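ABC transporter substrate-binding protein (PDB 4I1D) probably binds a solute in the periplasm, perhaps a polyamine such as spermidine or putrescine, for an ABC transporter, and holds d-malate in this crystal. Local coordinates at residues V20-L23 and D24-K28. Sequence-based numbering, arbitrary orientation.
Sequences VAIL and DPSAK
Ser26 bonds twice to the carbonyl of Ile22, one helical turn earlier. Its backbone N reaches Ile22 O at 3.0 Å. Its hydroxyl OG donates to the same Ile22 O at 2.8 Å. The two donors come from opposite faces of the carbonyl plane, and OG is tilted 31° from it. With chi1 at -69°, OG sits opposite the carbonyl carbon of Ser26 across the CA-CB bond, which turns it back toward the preceding turn. With an alanine here, Ile22 O would probably keep the amide bond of the turn but lose its hydroxyl donor. Next along, Ala27 N donates to Leu23 O at 2.8 Å, in a nearly straight bond. Pro25 has no N-H to give, and the helix kinks here, with a wider pi-type turn just before. The ring sits against the carbonyls of the preceding turn: CG of Pro25 lies 3.4 Å from both Val20 O and Ala21 O. The kinked turn belongs to helix 12-30, the crossover helix of the beta-alpha-beta unit between parallel strands 4-9 and 33-38. Leu23 packs on Gln36 of strand 33-38 and on Phe248 of helix 242-252. Ile22 and Pro25 face helix 255-260, while Ser26 touches both helices.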
ATOM      1  N   VAL A  20      29.742  38.466   4.868  1.00 50.26           N
ATOM      2  CA  VAL A  20      30.699  39.436   5.377  1.00 52.67           C
ATOM      3  C   VAL A  20      31.926  39.542   4.474  1.00 58.53           C
ATOM      4  O   VAL A  20      32.346  40.636   4.102  1.00 62.54           O
ATOM      5  CB  VAL A  20      31.165  39.068   6.780  1.00 61.83           C
ATOM      6  CG1 VAL A  20      32.236  40.040   7.241  1.00 69.27           C
ATOM      7  CG2 VAL A  20      29.988  39.083   7.735  1.00 71.90           C
ATOM      8  N   ALA A  21      32.480  38.388   4.112  1.00 56.88           N
ATOM      9  CA  ALA A  21      33.731  38.315   3.369  1.00 54.87           C
ATOM     10  C   ALA A  21      33.579  38.591   1.883  1.00 54.42           C
ATOM     11  O   ALA A  21      34.465  39.182   1.269  1.00 52.66           O
ATOM     12  CB  ALA A  21      34.363  36.938   3.556  1.00 53.56           C
ATOM     13  N   ILE A  22      32.473  38.142   1.298  1.00 47.99           N
ATOM     14  CA  ILE A  22      32.369  38.100  -0.159  1.00 42.02           C
ATOM     15  C   ILE A  22      31.183  38.834  -0.786  1.00 49.90           C
ATOM     16  O   ILE A  22      31.378  39.675  -1.663  1.00 53.95           O
ATOM     17  CB  ILE A  22      32.403  36.655  -0.672  1.00 48.25           C
ATOM     18  CG1 ILE A  22      33.771  36.038  -0.374  1.00 50.31           C
ATOM     19  CG2 ILE A  22      32.103  36.620  -2.158  1.00 52.13           C
ATOM     20  CD1 ILE A  22      33.901  34.624  -0.813  1.00 57.08           C
ATOM     21  N   LEU A  23      29.966  38.521  -0.350  1.00 47.67           N
ATOM     22  CA  LEU A  23      28.777  39.097  -0.972  1.00 47.36           C
ATOM     23  C   LEU A  23      28.700  40.622  -0.799  1.00 49.89           C
ATOM     24  O   LEU A  23      28.625  41.355  -1.781  1.00 58.12           O
ATOM     25  CB  LEU A  23      27.509  38.413  -0.457  1.00 52.07           C
ATOM     26  CG  LEU A  23      27.552  36.888  -0.579  1.00 54.79           C
ATOM     27  CD1 LEU A  23      26.242  36.245  -0.118  1.00 62.14           C
ATOM     28  CD2 LEU A  23      27.886  36.474  -1.998  1.00 51.49           C
ATOM     29  N   ASP A  24      28.733  41.103   0.441  1.00 48.64           N
ATOM     30  CA  ASP A  24      28.654  42.548   0.693  1.00 50.85           C
ATOM     31  C   ASP A  24      29.751  43.349  -0.014  1.00 59.09           C
ATOM     32  O   ASP A  24      29.460  44.344  -0.678  1.00 63.04           O
ATOM     33  CB  ASP A  24      28.669  42.868   2.194  1.00 53.50           C
ATOM     34  CG  ASP A  24      27.309  42.695   2.842  1.00 66.53           C
ATOM     35  OD1 ASP A  24      26.328  42.450   2.109  1.00 69.63           O
ATOM     36  OD2 ASP A  24      27.216  42.823   4.081  1.00 73.50           O
ATOM     37  N   PRO A  25      31.018  42.928   0.130  1.00 59.16           N
ATOM     38  CA  PRO A  25      32.064  43.703  -0.557  1.00 62.14           C
ATOM     39  C   PRO A  25      31.898  43.654  -2.083  1.00 59.02           C
ATOM     40  O   PRO A  25      32.097  44.665  -2.746  1.00 61.66           O
ATOM     41  CB  PRO A  25      33.366  43.014  -0.120  1.00 63.88           C
ATOM     42  CG  PRO A  25      33.006  42.251   1.144  1.00 64.32           C
ATOM     43  CD  PRO A  25      31.572  41.829   0.945  1.00 55.89           C
ATOM     44  N   SER A  26      31.527  42.501  -2.627  1.00 52.70           N
ATOM     45  CA  SER A  26      31.289  42.378  -4.065  1.00 60.01           C
ATOM     46  C   SER A  26      30.123  43.244  -4.550  1.00 63.48           C
ATOM     47  O   SER A  26      30.216  43.909  -5.582  1.00 68.26           O
ATOM     48  CB  SER A  26      31.029  40.917  -4.437  1.00 59.90           C
ATOM     49  OG  SER A  26      32.208  40.146  -4.299  1.00 62.83           O
ATOM     50  N   ALA A  27      29.018  43.221  -3.814  1.00 63.10           N
ATOM     51  CA  ALA A  27      27.862  44.040  -4.162  1.00 65.89           C
ATOM     52  C   ALA A  27      28.215  45.531  -4.120  1.00 65.53           C
ATOM     53  O   ALA A  27      27.747  46.320  -4.943  1.00 68.27           O
ATOM     54  CB  ALA A  27      26.702  43.740  -3.227  1.00 65.42           C
ATOM     55  N   LYS A  28      29.043  45.911  -3.154  1.00 64.97           N
ATOM     56  CA  LYS A  28      29.476  47.295  -3.030  1.00 66.06           C
ATOM     57  C   LYS A  28      30.386  47.679  -4.199  1.00 70.01           C
ATOM     58  O   LYS A  28      30.183  48.704  -4.835  1.00 76.84           O
ATOM     59  CB  LYS A  28      30.181  47.523  -1.689  1.00 69.27           C
ATOM     60  CG  LYS A  28      30.507  48.992  -1.405  1.00 80.68           C
ATOM     61  CD  LYS A  28      30.943  49.228   0.037  1.00 87.83           C
ATOM     62  CE  LYS A  28      31.094  50.724   0.328  1.00 98.49           C
ATOM     63  NZ  LYS A  28      31.534  51.015   1.730  1.00100.71           N
TER